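Local coordinates for antifreeze protein type II (Clupea harengus, PDB 2PY2) that probably binds to the surface of ice crystals and slows their growth, as a calcium-dependent antifreeze protein built on a C-type lectin fold, at residues A[16-21]-A[120-125]; A[6-11]-A[125-130]. All blocks are in the same frame, centred on the assembly; numbering follows the deposited sequence.

Contact 1: residues A[16-21]-A[120-125]; sequences FLFNPL and LHSSIC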
# COMPACT_ATOMS: atom_id res chain seq x y z
N PHE A 16 6.51 -9.39 -3.58
CA PHE A 16 6.33 -8.28 -2.65
C PHE A 16 7.58 -7.96 -1.86
O PHE A 16 8.42 -8.83 -1.61
CB PHE A 16 5.21 -8.62 -1.67
CG PHE A 16 3.86 -8.75 -2.32
CD1 PHE A 16 2.97 -7.68 -2.33
CD2 PHE A 16 3.48 -9.95 -2.91
CE1 PHE A 16 1.73 -7.80 -2.92
CE2 PHE A 16 2.22 -10.08 -3.50
CZ PHE A 16 1.35 -9.01 -3.51
N LEU A 17 7.70 -6.70 -1.46
CA LEU A 17 8.84 -6.27 -0.68
C LEU A 17 8.42 -5.18 0.30
O LEU A 17 7.68 -4.26 -0.06
CB LEU A 17 9.96 -5.74 -1.58
CG LEU A 17 11.22 -5.28 -0.84
CD1 LEU A 17 11.89 -6.48 -0.18
CD2 LEU A 17 12.18 -4.62 -1.81
N PHE A 18 8.89 -5.31 1.53
CA PHE A 18 8.62 -4.33 2.57
C PHE A 18 9.83 -3.40 2.59
O PHE A 18 10.97 -3.86 2.76
CB PHE A 18 8.47 -5.01 3.94
CG PHE A 18 8.34 -4.04 5.09
CD1 PHE A 18 7.19 -3.26 5.24
CD2 PHE A 18 9.35 -3.92 6.04
CE1 PHE A 18 7.06 -2.37 6.31
CE2 PHE A 18 9.23 -3.03 7.12
CZ PHE A 18 8.08 -2.25 7.25
N ASN A 19 9.58 -2.12 2.38
CA ASN A 19 10.64 -1.11 2.40
C ASN A 19 10.51 -0.39 3.74
O ASN A 19 9.58 0.39 3.94
CB ASN A 19 10.45 -0.14 1.23
CG ASN A 19 11.50 0.94 1.19
OD1 ASN A 19 12.46 0.92 1.96
ND2 ASN A 19 11.33 1.89 0.28
N PRO A 20 11.43 -0.65 4.69
CA PRO A 20 11.33 0.02 5.99
C PRO A 20 11.68 1.51 6.00
O PRO A 20 11.35 2.21 6.95
CB PRO A 20 12.28 -0.80 6.86
CG PRO A 20 13.35 -1.20 5.89
CD PRO A 20 12.56 -1.59 4.66
N LEU A 21 12.31 1.99 4.94
CA LEU A 21 12.69 3.40 4.86
C LEU A 21 11.47 4.32 4.99
O LEU A 21 10.46 4.09 4.33
CB LEU A 21 13.41 3.66 3.54
CG LEU A 21 14.00 5.05 3.30
CD1 LEU A 21 14.87 5.47 4.48
CD2 LEU A 21 14.82 5.00 2.01
N LEU A 120 5.61 10.59 6.42
CA LEU A 120 6.65 9.59 6.18
C LEU A 120 6.26 8.22 6.75
O LEU A 120 5.92 8.12 7.92
CB LEU A 120 7.97 10.02 6.84
CG LEU A 120 8.62 11.34 6.41
CD1 LEU A 120 8.73 11.38 4.91
CD2 LEU A 120 7.80 12.52 6.90
N HIS A 121 6.30 7.19 5.91
CA HIS A 121 5.99 5.83 6.35
C HIS A 121 6.78 4.79 5.57
O HIS A 121 7.34 5.08 4.51
CB HIS A 121 4.50 5.53 6.20
CG HIS A 121 3.63 6.26 7.17
ND1 HIS A 121 3.71 6.07 8.53
CD2 HIS A 121 2.66 7.18 6.97
CE1 HIS A 121 2.82 6.83 9.13
NE2 HIS A 121 2.17 7.52 8.21
N SER A 122 6.83 3.58 6.12
CA SER A 122 7.48 2.47 5.46
C SER A 122 6.51 2.15 4.32
O SER A 122 5.46 2.77 4.23
CB SER A 122 7.57 1.28 6.41
OG SER A 122 8.31 1.64 7.55
N SER A 123 6.84 1.20 3.47
CA SER A 123 5.94 0.90 2.37
C SER A 123 6.03 -0.51 1.84
O SER A 123 6.96 -1.26 2.16
CB SER A 123 6.17 1.90 1.23
OG SER A 123 7.51 1.85 0.77
N ILE A 124 5.04 -0.89 1.04
CA ILE A 124 4.99 -2.21 0.45
C ILE A 124 5.07 -2.06 -1.06
O ILE A 124 4.26 -1.33 -1.64
CB ILE A 124 3.65 -2.92 0.73
CG1 ILE A 124 3.26 -2.78 2.21
CG2 ILE A 124 3.75 -4.38 0.29
CD1 ILE A 124 4.26 -3.36 3.17
N CYS A 125 6.03 -2.72 -1.69
CA CYS A 125 6.17 -2.66 -3.15
C CYS A 125 5.77 -4.02 -3.72
O CYS A 125 5.92 -5.06 -3.07
CB CYS A 125 7.61 -2.37 -3.59
SG CYS A 125 8.37 -0.75 -3.17
O HOH W 1 9.13 1.96 -1.38
O HOH W 2 8.62 3.90 2.37
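The antiparallel pairing of strand 14-20 with strand 121-128, which brings the two ends of a C-type lectin domain together, is represented here by two hydrogen-bonded pairs and one non-hydrogen-bonded pair between them. Leu17 and Cys125 exchange two backbone bonds, Leu17 N to Cys125 O at 2.9 Å and Cys125 N to Leu17 O at 2.8 Å. Asn19 and Ser123 repeat the pattern, with Asn19 N bonded to Ser123 O at 2.8 Å.

Phe18 and Ile124 form the pair in between, and their side chains leave the sheet on the face opposite Leu17, Asn19, Ser123 and Cys125. Ile124 CD1 meets the Phe18 ring at its edge and in its plane, 3.6 Å from CD1 of that ring. Farther out, Phe18 CZ lies 3.7 Å from Ser122 CB. Strand 62-64 runs parallel to strand 121-128 and hydrogen-bonds to it through Trp63, while Ser62 touches both Phe18 and Ile124. In this fold the disulfide from the first helix to the last strand is a core element, and here Cys125 is joined to Cys32 of helix 25-33 on the face that also carries Leu17, Asn19 and Ser123.

Toward the end of the pairing, side chains and water take over. Ser123 OG, turned between its backbone N and carbonyl carbon (chi1 59°), bonds to two waters: one accepts from Asn19 ND2, and the other donates to Leu21 O at 2.7 Å. Asn19 OD1 also accepts from Leu21 N, an Asx turn where the chain changes direction. Ser122 OG donates to Pro20 O over 3.2 Å, approaching from 45° above the carbonyl plane and so not on a lone pair of Pro20 O.

Contact 2: residues A[6-11]-A[125-130]; sequences TDWKMF and CAKPLK
Two first torsions set up the meeting of Trp8 and Lys127: the indole swings beside its own backbone N (chi1 -63°), while Lys127 CG sits between backbone N and carbonyl carbon (chi1 58°) and the chain beyond it is fully extended. The lysine crosses the indole at about a right angle. Lys127 CE stands almost on the ring normal, 3.7 Å from the centroid of the Trp8 six-membered ring, a CH-pi contact that turns cation-pi at the end of the chain, where Lys127 NZ lies 4.4 Å from the same centroid. That ammonium group is also hydrogen-bonded to the carbonyl oxygen of Glu35, so the aromatic face supplements a conventional partner. At the ring's rim, Trp8 CZ3 lies 4.1 Å from Ala126 CA, and Trp8 CH2 touches Cys125 CB at 4.0 Å.

Further along, Met10 runs out extended through CB and CG (chi1 176°), and its SD lies 3.7 Å from Leu129 CD2; only beyond SD does the chain bend. No hydrogen bond joins the two segments. Strands 9-11 and 121-128 belong to one sheet but are not neighbours in it, and Trp8 just precedes the first. Strand 14-20 runs between them, through backbone hydrogen bonds of Phe16 with Lys9 and of Cys15 with Lys127, and its Leu17 touches Trp8. Cys4, disulfide-bonded to Cys15, touches both Met10 and Leu129 beside that intervening strand.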
# COMPACT_ATOMS: atom_id res chain seq x y z
N THR A 6 15.88 -12.08 -5.22
CA THR A 6 16.39 -12.20 -3.86
C THR A 6 15.46 -11.90 -2.68
O THR A 6 14.69 -12.75 -2.25
CB THR A 6 17.68 -11.38 -3.71
OG1 THR A 6 18.59 -11.74 -4.75
CG2 THR A 6 18.34 -11.65 -2.37
N ASP A 7 15.53 -10.68 -2.14
CA ASP A 7 14.73 -10.32 -0.97
C ASP A 7 13.21 -10.22 -1.11
O ASP A 7 12.52 -9.94 -0.13
CB ASP A 7 15.26 -9.00 -0.41
CG ASP A 7 16.75 -9.03 -0.15
OD1 ASP A 7 17.19 -9.85 0.67
OD2 ASP A 7 17.48 -8.23 -0.78
N TRP A 8 12.67 -10.46 -2.30
CA TRP A 8 11.23 -10.37 -2.50
C TRP A 8 10.49 -11.67 -2.13
O TRP A 8 11.08 -12.75 -2.16
CB TRP A 8 10.93 -9.97 -3.94
CG TRP A 8 11.47 -8.61 -4.31
CD1 TRP A 8 12.78 -8.21 -4.28
CD2 TRP A 8 10.71 -7.47 -4.73
NE1 TRP A 8 12.88 -6.90 -4.67
CE2 TRP A 8 11.63 -6.42 -4.95
CE3 TRP A 8 9.35 -7.23 -4.95
CZ2 TRP A 8 11.23 -5.14 -5.38
CZ3 TRP A 8 8.94 -5.96 -5.38
CH2 TRP A 8 9.88 -4.94 -5.59
N LYS A 9 9.21 -11.55 -1.80
CA LYS A 9 8.38 -12.71 -1.41
C LYS A 9 7.22 -12.90 -2.39
O LYS A 9 6.53 -11.94 -2.74
CB LYS A 9 7.84 -12.52 0.01
CG LYS A 9 8.90 -12.30 1.08
CD LYS A 9 9.80 -13.51 1.26
CE LYS A 9 10.74 -13.32 2.44
NZ LYS A 9 11.65 -12.15 2.26
N MET A 10 6.99 -14.14 -2.79
CA MET A 10 5.94 -14.44 -3.75
C MET A 10 4.56 -14.78 -3.21
O MET A 10 4.42 -15.50 -2.22
CB MET A 10 6.39 -15.58 -4.67
CG MET A 10 5.33 -16.05 -5.64
SD MET A 10 5.83 -17.59 -6.44
CE MET A 10 5.05 -18.79 -5.34
N PHE A 11 3.54 -14.25 -3.88
CA PHE A 11 2.16 -14.52 -3.52
C PHE A 11 1.25 -14.27 -4.72
O PHE A 11 1.22 -13.17 -5.27
CB PHE A 11 1.68 -13.65 -2.36
CG PHE A 11 0.22 -13.84 -2.03
CD1 PHE A 11 -0.20 -14.94 -1.28
CD2 PHE A 11 -0.74 -12.97 -2.54
CE1 PHE A 11 -1.55 -15.15 -1.02
CE2 PHE A 11 -2.09 -13.18 -2.29
CZ PHE A 11 -2.50 -14.27 -1.54
N CYS A 125 6.03 -2.72 -1.69
CA CYS A 125 6.17 -2.66 -3.15
C CYS A 125 5.77 -4.02 -3.72
O CYS A 125 5.92 -5.06 -3.07
CB CYS A 125 7.61 -2.37 -3.59
SG CYS A 125 8.37 -0.75 -3.17
N ALA A 126 5.27 -4.02 -4.95
CA ALA A 126 4.88 -5.27 -5.59
C ALA A 126 5.09 -5.17 -7.10
O ALA A 126 5.08 -4.08 -7.66
CB ALA A 126 3.42 -5.60 -5.29
N LYS A 127 5.29 -6.32 -7.73
CA LYS A 127 5.48 -6.40 -9.17
C LYS A 127 5.22 -7.83 -9.61
O LYS A 127 5.39 -8.77 -8.83
CB LYS A 127 6.90 -5.96 -9.56
CG LYS A 127 8.04 -6.75 -8.93
CD LYS A 127 9.39 -6.24 -9.41
CE LYS A 127 10.54 -6.97 -8.73
NZ LYS A 127 11.87 -6.52 -9.26
N PRO A 128 4.78 -8.03 -10.86
CA PRO A 128 4.52 -9.39 -11.32
C PRO A 128 5.74 -10.30 -11.32
O PRO A 128 6.88 -9.85 -11.46
CB PRO A 128 3.94 -9.17 -12.73
CG PRO A 128 4.52 -7.85 -13.15
CD PRO A 128 4.42 -7.04 -11.89
N LEU A 129 5.49 -11.59 -11.14
CA LEU A 129 6.55 -12.59 -11.13
C LEU A 129 6.97 -12.84 -12.58
O LEU A 129 6.11 -13.07 -13.44
CB LEU A 129 6.03 -13.89 -10.51
CG LEU A 129 6.98 -15.09 -10.45
CD1 LEU A 129 8.16 -14.79 -9.53
CD2 LEU A 129 6.22 -16.31 -9.94
N LYS A 130 8.27 -12.78 -12.85
CA LYS A 130 8.77 -13.00 -14.21
C LYS A 130 9.17 -14.45 -14.46
O LYS A 130 9.25 -15.22 -13.48
CB LYS A 130 9.96 -12.08 -14.49
CG LYS A 130 9.65 -10.58 -14.42
CD LYS A 130 8.64 -10.13 -15.47
CE LYS A 130 7.21 -10.55 -15.12
NZ LYS A 130 6.23 -10.22 -16.19

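How the contacts relate
Contacts 1 and 2 follow one another along strand 121-128 and share Cys125, yet they join it to different partners. In contact 1 the partner is the adjacent strand, so backbone hydrogen bonds dominate. Both are partly buried, but the centre of contact 1 lies about 8 Å from the centre of the chain and that of contact 2 about 14 Å. Contact 2 spans the width of an intervening strand and rests on side chains, with no hydrogen bond across it: a cation-pi and CH-pi contact and apolar packing in place of backbone pairing. The two meet directly where Phe16 N probably bonds to Lys9 O at 2.7 Å, and where Phe16 CD1 packs on Ala126 CB.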